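PDB 1U8S: glycine cleavage system transcriptional repressor, putative from Vibrio cholerae, which probably represses transcription of the glycine cleavage system genes, with two ACT domains of the kind that commonly bind small regulatory ligands such as amino acids. Local coordinates for residues B[64-69]-B[75-80]; B[98-101]-B[105-108]; B[37-42]-B[46-51]; B[112-117]-B[145-150]; B[26-29]-B[33-36]. All blocks are in the same frame, centred on the assembly; numbering follows the deposited sequence.

Contact 1: residues B[64-69]-B[75-80]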
# COMPACT_ATOMS: atom_id res chain seq x y z
N THR B 64 7.99 15.72 -14.53
CA THR B 64 9.35 16.16 -14.78
C THR B 64 10.19 16.22 -13.52
O THR B 64 11.23 15.57 -13.43
CB THR B 64 9.40 17.54 -15.44
OG1 THR B 64 8.65 17.53 -16.66
CG2 THR B 64 10.84 17.92 -15.74
N THR B 65 9.73 16.99 -12.54
CA THR B 65 10.46 17.16 -11.28
C THR B 65 10.69 15.91 -10.41
O THR B 65 11.73 15.79 -9.76
CB THR B 65 9.80 18.24 -10.41
OG1 THR B 65 8.45 17.85 -10.11
CG2 THR B 65 9.78 19.56 -11.15
N LEU B 66 9.73 14.99 -10.39
CA LEU B 66 9.82 13.78 -9.58
C LEU B 66 11.08 12.94 -9.81
O LEU B 66 11.74 12.53 -8.86
CB LEU B 66 8.58 12.90 -9.79
CG LEU B 66 8.34 11.75 -8.80
CD1 LEU B 66 8.06 12.33 -7.42
CD2 LEU B 66 7.17 10.90 -9.25
N PRO B 67 11.43 12.66 -11.07
CA PRO B 67 12.63 11.85 -11.27
C PRO B 67 13.89 12.49 -10.67
O PRO B 67 14.79 11.79 -10.20
CB PRO B 67 12.71 11.72 -12.80
CG PRO B 67 11.27 11.83 -13.23
CD PRO B 67 10.76 12.95 -12.35
N LEU B 68 13.97 13.82 -10.70
CA LEU B 68 15.12 14.53 -10.16
C LEU B 68 15.25 14.29 -8.67
O LEU B 68 16.34 14.09 -8.15
CB LEU B 68 15.02 16.03 -10.42
CG LEU B 68 14.94 16.42 -11.89
CD1 LEU B 68 14.93 17.94 -12.01
CD2 LEU B 68 16.13 15.84 -12.63
N LEU B 69 14.11 14.33 -7.98
CA LEU B 69 14.07 14.10 -6.54
C LEU B 69 14.68 12.73 -6.29
O LEU B 69 15.41 12.52 -5.32
CB LEU B 69 12.62 14.13 -6.06
CG LEU B 69 12.35 14.25 -4.56
CD1 LEU B 69 12.82 15.61 -4.06
CD2 LEU B 69 10.86 14.07 -4.29
N LEU B 75 16.49 7.54 -4.80
CA LEU B 75 15.11 7.08 -4.84
C LEU B 75 14.85 6.50 -6.23
O LEU B 75 15.49 6.88 -7.20
CB LEU B 75 14.22 8.29 -4.58
CG LEU B 75 12.77 8.13 -4.14
CD1 LEU B 75 12.20 9.51 -3.85
CD2 LEU B 75 11.96 7.43 -5.21
N ILE B 76 13.92 5.56 -6.34
CA ILE B 76 13.60 4.95 -7.63
C ILE B 76 12.15 5.26 -7.95
O ILE B 76 11.26 4.91 -7.17
CB ILE B 76 13.74 3.43 -7.60
CG1 ILE B 76 15.02 3.03 -6.86
CG2 ILE B 76 13.81 2.89 -9.02
CD1 ILE B 76 15.17 1.52 -6.70
N THR B 77 11.88 5.90 -9.09
CA THR B 77 10.51 6.23 -9.43
C THR B 77 9.95 5.51 -10.65
O THR B 77 10.67 4.97 -11.48
CB THR B 77 10.34 7.73 -9.65
OG1 THR B 77 11.03 8.11 -10.85
CG2 THR B 77 10.91 8.49 -8.47
N MET B 78 8.62 5.54 -10.74
CA MET B 78 7.90 4.90 -11.82
C MET B 78 6.54 5.59 -11.85
O MET B 78 5.88 5.67 -10.82
CB MET B 78 7.77 3.41 -11.48
CG MET B 78 7.36 2.51 -12.62
SD MET B 78 7.72 0.77 -12.21
CE MET B 78 6.27 0.32 -11.20
N MET B 79 6.14 6.10 -13.01
CA MET B 79 4.85 6.78 -13.13
C MET B 79 4.05 6.27 -14.32
O MET B 79 4.59 5.60 -15.20
CB MET B 79 5.04 8.28 -13.31
CG MET B 79 5.99 8.93 -12.34
SD MET B 79 6.18 10.66 -12.75
CE MET B 79 7.21 10.55 -14.27
N LYS B 80 2.76 6.60 -14.35
CA LYS B 80 1.89 6.19 -15.43
C LYS B 80 0.55 6.89 -15.38
O LYS B 80 -0.20 6.75 -14.41
CB LYS B 80 1.66 4.67 -15.42
CG LYS B 80 0.63 4.24 -16.45
CD LYS B 80 0.47 2.74 -16.54
CE LYS B 80 -0.53 2.38 -17.62
NZ LYS B 80 -0.60 0.92 -17.87

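Contact 2: residues B[98-101]-B[105-108]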
# COMPACT_ATOMS: atom_id res chain seq x y z
N VAL B 98 -4.91 -18.46 6.05
CA VAL B 98 -4.93 -19.85 5.63
C VAL B 98 -3.63 -20.53 6.00
O VAL B 98 -2.57 -19.95 5.85
CB VAL B 98 -5.14 -19.94 4.10
CG1 VAL B 98 -5.01 -21.39 3.62
CG2 VAL B 98 -6.50 -19.37 3.73
N GLU B 99 -3.73 -21.76 6.49
CA GLU B 99 -2.54 -22.52 6.87
C GLU B 99 -2.60 -23.90 6.21
O GLU B 99 -3.63 -24.55 6.24
CB GLU B 99 -2.47 -22.68 8.39
CG GLU B 99 -2.19 -21.39 9.13
CD GLU B 99 -2.38 -21.53 10.63
OE1 GLU B 99 -1.99 -20.60 11.37
OE2 GLU B 99 -2.93 -22.56 11.07
N SER B 100 -1.48 -24.32 5.63
CA SER B 100 -1.39 -25.61 4.97
C SER B 100 -0.01 -26.20 5.16
O SER B 100 0.89 -25.54 5.66
CB SER B 100 -1.67 -25.46 3.48
OG SER B 100 -1.50 -26.71 2.81
N ASP B 101 0.16 -27.45 4.75
CA ASP B 101 1.46 -28.08 4.85
C ASP B 101 2.07 -28.10 3.46
O ASP B 101 3.27 -28.23 3.30
CB ASP B 101 1.33 -29.51 5.37
CG ASP B 101 0.54 -30.39 4.43
OD1 ASP B 101 -0.68 -30.14 4.26
OD2 ASP B 101 1.14 -31.32 3.85
N GLY B 105 0.87 -24.05 -5.47
CA GLY B 105 -0.19 -23.28 -6.12
C GLY B 105 -1.40 -22.90 -5.30
O GLY B 105 -2.45 -22.59 -5.86
N LEU B 106 -1.24 -22.89 -3.98
CA LEU B 106 -2.30 -22.56 -3.05
C LEU B 106 -2.66 -21.08 -2.94
O LEU B 106 -3.85 -20.72 -2.92
CB LEU B 106 -1.91 -23.08 -1.66
CG LEU B 106 -3.01 -23.12 -0.60
CD1 LEU B 106 -4.03 -24.19 -0.98
CD2 LEU B 106 -2.39 -23.42 0.76
N THR B 107 -1.66 -20.21 -2.87
CA THR B 107 -1.91 -18.79 -2.74
C THR B 107 -2.79 -18.23 -3.86
O THR B 107 -3.75 -17.51 -3.58
CB THR B 107 -0.61 -17.96 -2.68
OG1 THR B 107 0.17 -18.35 -1.54
CG2 THR B 107 -0.93 -16.47 -2.55
N GLU B 108 -2.49 -18.56 -5.11
CA GLU B 108 -3.27 -18.05 -6.23
C GLU B 108 -4.71 -18.57 -6.25
O GLU B 108 -5.57 -18.02 -6.95
CB GLU B 108 -2.57 -18.36 -7.56
CG GLU B 108 -2.10 -19.78 -7.68
CD GLU B 108 -0.59 -19.91 -7.54
OE1 GLU B 108 -0.04 -19.46 -6.51
OE2 GLU B 108 0.04 -20.48 -8.47

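Contact 3: residues B[37-42]-B[46-51]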
# COMPACT_ATOMS: atom_id res chain seq x y z
N SER B 37 -3.16 6.88 -1.37
CA SER B 37 -1.80 6.39 -1.39
C SER B 37 -1.63 5.25 -0.41
O SER B 37 -2.51 4.99 0.42
CB SER B 37 -0.81 7.50 -1.00
OG SER B 37 -1.03 7.93 0.33
N ARG B 38 -0.49 4.58 -0.50
CA ARG B 38 -0.16 3.48 0.39
C ARG B 38 1.32 3.64 0.71
O ARG B 38 2.17 3.80 -0.19
CB ARG B 38 -0.40 2.13 -0.27
CG ARG B 38 -1.84 1.88 -0.63
CD ARG B 38 -2.69 1.57 0.58
NE ARG B 38 -3.98 1.07 0.14
CZ ARG B 38 -4.96 1.85 -0.33
NH1 ARG B 38 -4.78 3.17 -0.38
NH2 ARG B 38 -6.08 1.30 -0.78
N ILE B 39 1.61 3.62 2.00
CA ILE B 39 2.97 3.77 2.47
C ILE B 39 3.33 2.55 3.30
O ILE B 39 2.61 2.16 4.22
CB ILE B 39 3.09 5.05 3.32
CG1 ILE B 39 2.62 6.25 2.50
CG2 ILE B 39 4.52 5.22 3.81
CD1 ILE B 39 2.48 7.54 3.30
N ALA B 40 4.46 1.95 2.96
CA ALA B 40 4.91 0.77 3.68
C ALA B 40 6.41 0.84 3.86
O ALA B 40 7.12 1.33 2.99
CB ALA B 40 4.54 -0.50 2.90
N MET B 41 6.87 0.37 5.01
CA MET B 41 8.28 0.33 5.31
C MET B 41 8.67 -1.13 5.19
O MET B 41 8.37 -1.92 6.08
CB MET B 41 8.54 0.85 6.74
CG MET B 41 9.79 0.26 7.42
SD MET B 41 11.43 0.75 6.73
CE MET B 41 12.13 1.66 8.15
N PHE B 42 9.30 -1.50 4.08
CA PHE B 42 9.75 -2.88 3.84
C PHE B 42 11.25 -2.94 3.93
O PHE B 42 11.96 -2.28 3.16
CB PHE B 42 9.33 -3.37 2.46
CG PHE B 42 7.87 -3.55 2.29
CD1 PHE B 42 7.03 -3.58 3.40
CD2 PHE B 42 7.32 -3.73 1.03
CE1 PHE B 42 5.67 -3.80 3.26
CE2 PHE B 42 5.95 -3.94 0.87
CZ PHE B 42 5.13 -3.98 1.99
N PHE B 46 11.64 2.60 1.99
CA PHE B 46 10.43 3.41 2.06
C PHE B 46 9.72 3.07 0.74
O PHE B 46 10.28 3.29 -0.33
CB PHE B 46 10.82 4.90 2.12
CG PHE B 46 9.73 5.85 1.69
CD1 PHE B 46 8.73 6.24 2.57
CD2 PHE B 46 9.72 6.36 0.39
CE1 PHE B 46 7.72 7.13 2.17
CE2 PHE B 46 8.71 7.25 -0.02
CZ PHE B 46 7.72 7.64 0.87
N THR B 47 8.52 2.51 0.81
CA THR B 47 7.79 2.17 -0.41
C THR B 47 6.48 2.93 -0.44
O THR B 47 5.75 2.97 0.56
CB THR B 47 7.51 0.64 -0.53
OG1 THR B 47 6.67 0.21 0.54
CG2 THR B 47 8.80 -0.14 -0.48
N LEU B 48 6.18 3.50 -1.61
CA LEU B 48 4.97 4.30 -1.80
C LEU B 48 4.17 4.07 -3.09
O LEU B 48 4.72 4.06 -4.19
CB LEU B 48 5.37 5.77 -1.73
CG LEU B 48 4.37 6.77 -2.24
CD1 LEU B 48 3.46 7.17 -1.12
CD2 LEU B 48 5.10 7.99 -2.77
N LEU B 49 2.85 3.90 -2.94
CA LEU B 49 1.95 3.77 -4.08
C LEU B 49 1.17 5.05 -4.00
O LEU B 49 0.72 5.41 -2.92
CB LEU B 49 0.99 2.59 -3.93
CG LEU B 49 1.65 1.22 -3.98
CD1 LEU B 49 0.58 0.13 -3.97
CD2 LEU B 49 2.54 1.14 -5.23
N MET B 50 1.00 5.75 -5.11
CA MET B 50 0.25 7.00 -5.03
C MET B 50 -0.48 7.35 -6.32
O MET B 50 -0.03 7.04 -7.41
CB MET B 50 1.17 8.15 -4.61
CG MET B 50 0.45 9.44 -4.31
SD MET B 50 1.60 10.77 -3.84
CE MET B 50 1.75 10.50 -2.05
N LEU B 51 -1.63 8.00 -6.16
CA LEU B 51 -2.48 8.42 -7.26
C LEU B 51 -2.79 9.90 -7.09
O LEU B 51 -3.41 10.31 -6.12
CB LEU B 51 -3.80 7.64 -7.26
CG LEU B 51 -4.85 8.19 -8.21
CD1 LEU B 51 -4.30 8.12 -9.63
CD2 LEU B 51 -6.16 7.43 -8.08

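Contact 4: residues B[112-117]-B[145-150]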
# COMPACT_ATOMS: atom_id res chain seq x y z
N GLN B 112 -7.62 -15.87 -6.42
CA GLN B 112 -8.67 -16.11 -7.41
C GLN B 112 -10.04 -16.07 -6.73
O GLN B 112 -11.02 -15.59 -7.31
CB GLN B 112 -8.44 -17.47 -8.07
CG GLN B 112 -9.37 -17.80 -9.24
CD GLN B 112 -9.20 -16.88 -10.46
OE1 GLN B 112 -9.35 -17.32 -11.61
NE2 GLN B 112 -8.90 -15.60 -10.21
N PHE B 113 -10.11 -16.56 -5.50
CA PHE B 113 -11.35 -16.56 -4.73
C PHE B 113 -11.92 -15.15 -4.65
O PHE B 113 -13.13 -14.96 -4.75
CB PHE B 113 -11.09 -17.08 -3.32
CG PHE B 113 -12.28 -16.98 -2.40
CD1 PHE B 113 -13.34 -17.87 -2.50
CD2 PHE B 113 -12.33 -15.99 -1.42
CE1 PHE B 113 -14.43 -17.79 -1.66
CE2 PHE B 113 -13.42 -15.89 -0.56
CZ PHE B 113 -14.47 -16.80 -0.67
N PHE B 114 -11.05 -14.17 -4.46
CA PHE B 114 -11.49 -12.79 -4.37
C PHE B 114 -11.73 -12.18 -5.73
O PHE B 114 -12.60 -11.32 -5.88
CB PHE B 114 -10.48 -11.96 -3.58
CG PHE B 114 -10.42 -12.35 -2.14
CD1 PHE B 114 -11.53 -12.18 -1.32
CD2 PHE B 114 -9.28 -12.95 -1.61
CE1 PHE B 114 -11.52 -12.61 0.00
CE2 PHE B 114 -9.26 -13.38 -0.28
CZ PHE B 114 -10.37 -13.22 0.52
N ALA B 115 -10.98 -12.61 -6.73
CA ALA B 115 -11.19 -12.07 -8.06
C ALA B 115 -12.56 -12.54 -8.56
O ALA B 115 -13.35 -11.73 -9.06
CB ALA B 115 -10.10 -12.52 -9.01
N GLN B 116 -12.85 -13.83 -8.42
CA GLN B 116 -14.13 -14.38 -8.87
C GLN B 116 -15.29 -13.59 -8.26
O GLN B 116 -16.36 -13.47 -8.86
CB GLN B 116 -14.25 -15.85 -8.46
CG GLN B 116 -13.27 -16.76 -9.18
CD GLN B 116 -13.15 -18.12 -8.53
OE1 GLN B 116 -12.94 -18.22 -7.31
NE2 GLN B 116 -13.26 -19.17 -9.33
N ARG B 117 -15.08 -13.04 -7.08
CA ARG B 117 -16.12 -12.29 -6.42
C ARG B 117 -15.96 -10.78 -6.57
O ARG B 117 -16.71 -10.00 -5.98
CB ARG B 117 -16.19 -12.70 -4.95
CG ARG B 117 -16.62 -14.15 -4.79
CD ARG B 117 -16.17 -14.78 -3.47
NE ARG B 117 -16.76 -16.09 -3.31
CZ ARG B 117 -16.49 -17.15 -4.07
NH1 ARG B 117 -15.60 -17.07 -5.07
NH2 ARG B 117 -17.13 -18.30 -3.85
N ILE B 145 -4.30 -12.54 3.85
CA ILE B 145 -4.86 -11.60 2.89
C ILE B 145 -5.81 -10.61 3.55
O ILE B 145 -6.59 -10.98 4.44
CB ILE B 145 -5.64 -12.36 1.77
CG1 ILE B 145 -4.68 -13.18 0.90
CG2 ILE B 145 -6.47 -11.36 0.93
CD1 ILE B 145 -5.36 -14.22 0.03
N SER B 146 -5.77 -9.36 3.10
CA SER B 146 -6.68 -8.33 3.61
C SER B 146 -7.45 -7.83 2.41
O SER B 146 -6.84 -7.45 1.40
CB SER B 146 -5.92 -7.18 4.27
OG SER B 146 -5.46 -7.56 5.55
N ALA B 147 -8.77 -7.82 2.50
CA ALA B 147 -9.57 -7.36 1.38
C ALA B 147 -10.71 -6.48 1.85
O ALA B 147 -11.18 -6.60 2.97
CB ALA B 147 -10.11 -8.54 0.58
N ARG B 148 -11.15 -5.59 0.97
CA ARG B 148 -12.22 -4.68 1.30
C ARG B 148 -13.46 -4.98 0.49
O ARG B 148 -13.40 -5.13 -0.73
CB ARG B 148 -11.75 -3.25 1.04
CG ARG B 148 -10.58 -2.84 1.92
CD ARG B 148 -10.06 -1.48 1.54
NE ARG B 148 -8.98 -1.02 2.41
CZ ARG B 148 -8.28 0.09 2.21
NH1 ARG B 148 -8.55 0.86 1.16
NH2 ARG B 148 -7.31 0.42 3.06
N VAL B 149 -14.59 -5.09 1.19
CA VAL B 149 -15.87 -5.33 0.54
C VAL B 149 -16.81 -4.17 0.87
O VAL B 149 -16.71 -3.57 1.94
CB VAL B 149 -16.51 -6.62 1.04
CG1 VAL B 149 -15.53 -7.77 0.83
CG2 VAL B 149 -16.88 -6.49 2.50
N ASP B 150 -17.70 -3.85 -0.05
CA ASP B 150 -18.63 -2.76 0.19
C ASP B 150 -19.83 -3.25 0.99
O ASP B 150 -19.87 -4.40 1.44
CB ASP B 150 -19.06 -2.14 -1.13
CG ASP B 150 -19.61 -3.16 -2.11
OD1 ASP B 150 -19.40 -2.98 -3.32
OD2 ASP B 150 -20.26 -4.13 -1.66

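Contact 5: residues B[26-29]-B[33-36]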
# COMPACT_ATOMS: atom_id res chain seq x y z
N LEU B 26 6.64 17.84 -3.13
CA LEU B 26 6.81 18.06 -4.55
C LEU B 26 5.47 17.94 -5.27
O LEU B 26 5.15 18.74 -6.15
CB LEU B 26 7.81 17.04 -5.11
CG LEU B 26 8.34 17.20 -6.53
CD1 LEU B 26 9.66 16.47 -6.66
CD2 LEU B 26 7.32 16.67 -7.53
N VAL B 27 4.68 16.95 -4.87
CA VAL B 27 3.37 16.72 -5.47
C VAL B 27 2.34 17.81 -5.17
O VAL B 27 1.70 18.34 -6.09
CB VAL B 27 2.80 15.35 -5.02
CG1 VAL B 27 1.36 15.20 -5.49
CG2 VAL B 27 3.64 14.24 -5.59
N THR B 28 2.17 18.13 -3.90
CA THR B 28 1.20 19.16 -3.51
C THR B 28 1.65 20.53 -3.99
O THR B 28 0.83 21.33 -4.45
CB THR B 28 0.99 19.21 -1.99
OG1 THR B 28 2.25 19.48 -1.35
CG2 THR B 28 0.44 17.89 -1.49
N GLN B 29 2.95 20.80 -3.89
CA GLN B 29 3.52 22.07 -4.33
C GLN B 29 3.56 22.19 -5.86
O GLN B 29 4.03 23.19 -6.41
CB GLN B 29 4.94 22.26 -3.75
CG GLN B 29 4.97 22.72 -2.29
CD GLN B 29 6.35 23.17 -1.83
OE1 GLN B 29 7.09 23.82 -2.58
NE2 GLN B 29 6.71 22.86 -0.59
N ASN B 33 -3.49 17.07 -6.54
CA ASN B 33 -4.19 16.58 -5.37
C ASN B 33 -3.76 15.14 -5.18
O ASN B 33 -3.44 14.45 -6.15
CB ASN B 33 -5.69 16.61 -5.60
CG ASN B 33 -6.23 18.01 -5.67
OD1 ASN B 33 -6.36 18.69 -4.64
ND2 ASN B 33 -6.53 18.47 -6.88
N ILE B 34 -3.74 14.69 -3.93
CA ILE B 34 -3.40 13.31 -3.65
C ILE B 34 -4.72 12.61 -3.37
O ILE B 34 -5.33 12.82 -2.31
CB ILE B 34 -2.48 13.19 -2.44
CG1 ILE B 34 -1.19 13.97 -2.71
CG2 ILE B 34 -2.15 11.73 -2.18
CD1 ILE B 34 -0.27 14.06 -1.52
N ILE B 35 -5.17 11.81 -4.33
CA ILE B 35 -6.43 11.07 -4.21
C ILE B 35 -6.33 10.00 -3.14
O ILE B 35 -7.23 9.86 -2.30
CB ILE B 35 -6.79 10.38 -5.54
CG1 ILE B 35 -6.91 11.42 -6.66
CG2 ILE B 35 -8.07 9.58 -5.38
CD1 ILE B 35 -8.01 12.44 -6.46
N ASP B 36 -5.24 9.24 -3.19
CA ASP B 36 -5.03 8.16 -2.24
C ASP B 36 -3.60 7.69 -2.33
O ASP B 36 -2.89 8.04 -3.27
CB ASP B 36 -5.98 7.00 -2.56
CG ASP B 36 -6.05 6.00 -1.44
OD1 ASP B 36 -5.57 6.31 -0.33
OD2 ASP B 36 -6.60 4.90 -1.66

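Contact 1: residues B[64-69]-B[75-80]
L66 and M79 make the closest apolar meeting here: the CD2 branch of L66 lies 3.6 Å from SD of M79, and CG of the same methionine is 3.8 Å from that methyl. The two side chains run past one another in opposite senses, so a flank of the thioether rather than its end takes the leucine. The bend at chi3 (-74°) affects CE of M79 alone, turning it toward P67, whose CG is 4.4 Å away. T77, two residues earlier on the strand, makes looser contacts: its CG2 sits 4.1 Å from the carbonyl O of L66 and 4.2 Å from CG of L66, while OG1 faces CA of P67 at 4.1 Å. This is the beta-alpha-beta-beta-alpha-beta fold of an ACT domain, in which helix 56-71 lies on one face of the four-stranded antiparallel sheet and strand 76-82 is an outermost strand of the sheet within the chain. The local axes run nearly antiparallel, at 159°, with a closest approach of 8.0 Å. Alternation along the strand sends T77 and M79 toward the helix and M78 away from it, to M78 of the second subunit. No hydrogen bond links the two segments; the strand backbone pairs with strand 5-14, and K80 forms a salt bridge with E45 of the second subunit.

Contact 2: residues B[98-101]-B[105-108]
L106 meets S100 and V98 through one branch of its side chain, and the path to that branch explains the contact. CB starts out toward strand 92-100, and chi1 of -167° carries CG away from the leucine's own backbone N and on toward the strand. Neither CB nor CG comes within 4.5 Å of the strand segment. At CG the chain forks, and chi2 of 69° directs CD2 to the strand, while CD1 has no strand atom within the same limit. CD2 is the atom that arrives: it lies 3.5 Å from CB of S100, 4.0 Å from OG of S100 and 4.4 Å from CG1 of V98. The methyl therefore rests chiefly against the serine's methylene, with the valine branch a looser neighbour. V98 and S100 stand two places apart on the strand and both point to the helix side, whereas E99 between them points away.

The segments lie at the first beta-to-alpha connection of the second ACT domain, where strand 92-100 leads through a short loop to helix 107-116. V171, in the loop before strand 172-179, touches V98, S100 and L106, adding an apolar neighbour. The serine hydroxyl is engaged by the loop itself, in a hydrogen bond with the carbonyl O of D102. With no hydrogen bond between the segments and 93 Å² buried in total, the association is consistent with van der Waals packing and burial of apolar carbon, in which S100 offers its carbon to the leucine and commits its oxygen to the turn.

Contact 3: residues B[37-42]-B[46-51]
R38 pairs with L49 and A40 with T47 as hydrogen-bonded pairs of an antiparallel hairpin, strand axes 4.5 Å apart and their N-to-C directions at 178°, almost exactly antiparallel, alternating with the non-hydrogen-bonded pairs S37-M50, I39-L48 and M41-F46. The hairpin joins strands 33-42 and 45-54 of the first ACT domain. L49 N gives R38 O a bond in the carbonyl plane, while R38 N approaches L49 O with a 21° tilt.

On the face carrying I39, L48 and F46, CG1 of I39 lies beside CD1 of L48 at 3.8 Å, the two side chains pointing the same way, and CG2 of I39 meets CE1 of F46 obliquely at 4.1 Å. Helix 19-28 covers this face through C20, I19 and V23. The other face, with T47 and L49, packs on L49 of the second subunit. There the F42 ring has CB of A40 and OG1 of T47 over one face, both toward its rim.

A40 O is gripped twice: T47 N approaches almost in line with the C=O bond at 2.8 Å, and OG1 of T47, brought over by a chi1 of 63°, donates from above the carbonyl plane at 2.7 Å.

Contact 4: residues B[112-117]-B[145-150]
F114 is held between two partners, one on each face of its ring. CD2 of F113 stands 3.7 Å above one face, over the centre, and CB of A147 lies 4.3 Å above the opposite face, displaced toward the rim near CD1. The neighbouring rings are turned against each other, since CZ of F114 sits in the plane of F113 at its edge. F113 itself bears the R117 side chain: CD of R117 lies 3.8 Å above one face toward the rim, and CE1 of F113 is centred over the guanidinium, 3.2 Å from its plane. NH1 of R117 also reaches F113 O at 3.3 Å, in the carbonyl plane and on a lone pair, though the acceptor is 26° out of the guanidinium plane.

Across to the strand, the CD2 and CE2 side of the F114 ring meets I145. CG2 of I145 is 3.7 Å from CE2 of F114, in an approach neither over the face nor at the edge, and CD1 of I145 is 4.0 Å from the same ring carbon. A chi1 of -68° sets the phenyl group opposite its own carbonyl carbon and out to the sheet. I145 and A147 both point to the helix, while S146 between them points away. No hydrogen bond crosses, and the 130 Å² is buried almost wholly by F114, I145 and A147.

This is helix-on-sheet packing in the second ACT domain: F114 also touches V96 on strand 92-100 and I119, I145 reaches M121 and L124 on strand 120-128, and F113 faces helix 155-168, whose E161 forms a salt bridge with R117.

Contact 5: residues B[26-29]-B[33-36]
V27 and T28 of the last helical turn both touch I34, and each uses a single methyl. CG1 of V27 lies 4.0 Å from CG1 of I34, where the two side chains cross at about a right angle. CG2 of T28 lies 3.9 Å from CD1 of I34 in a more oblique meeting. The isoleucine is thus touched at two successive carbons of its longer branch, which chi1 of -60° and an extended chi2 of 173° carry back to the helix although the bond from CA to CB points neither toward the helix nor away from it. This is the packed part, with all three residues buried, and V27 also rests on I52 of strand 45-54.

Looser surroundings begin one residue beyond on each segment. N33 points away from the helix, and its OD1 accepts a hydrogen bond from the backbone N of T128 of the second subunit. Q29 is exposed, although its NE2 bonds E108 of the second subunit.

The segments mark the first alpha-to-beta turn of the first ACT domain, helix 19-28 passing into strand 33-42, with CA atoms of T28 and N33 6.3 Å apart. The hydroxyl of T28 bonds V24 O one turn back along its own helix, and it is the methyl CG2 that touches the strand. Between the segments the touching atoms are all carbon, a 120 Å² patch without a hydrogen bond; the T28 hydroxyl serves its own helix, and N33 and Q29 bond the second subunit.

In the fold
From the N terminus, contact 5 closes the short turn between helix 19-28 and strand 33-42, and contact 3 follows as the hairpin that the same strand makes with 45-54. Contact 1 then closes the connection from helix 56-71 to strand 76-82, outermost in the sheet within the chain. Its helix touches contact 5 again through L26, packing on T65 and L69, so both helices of the first domain meet. After the linker, contact 2 closes the loop from strand 92-100 into helix 107-116, and contact 4 ties that helix to 141-149, the neighbouring strand. All five run in series; none nests or crosses. Contacts 3 and 4 touch where the like-charged R38 and R148 come close.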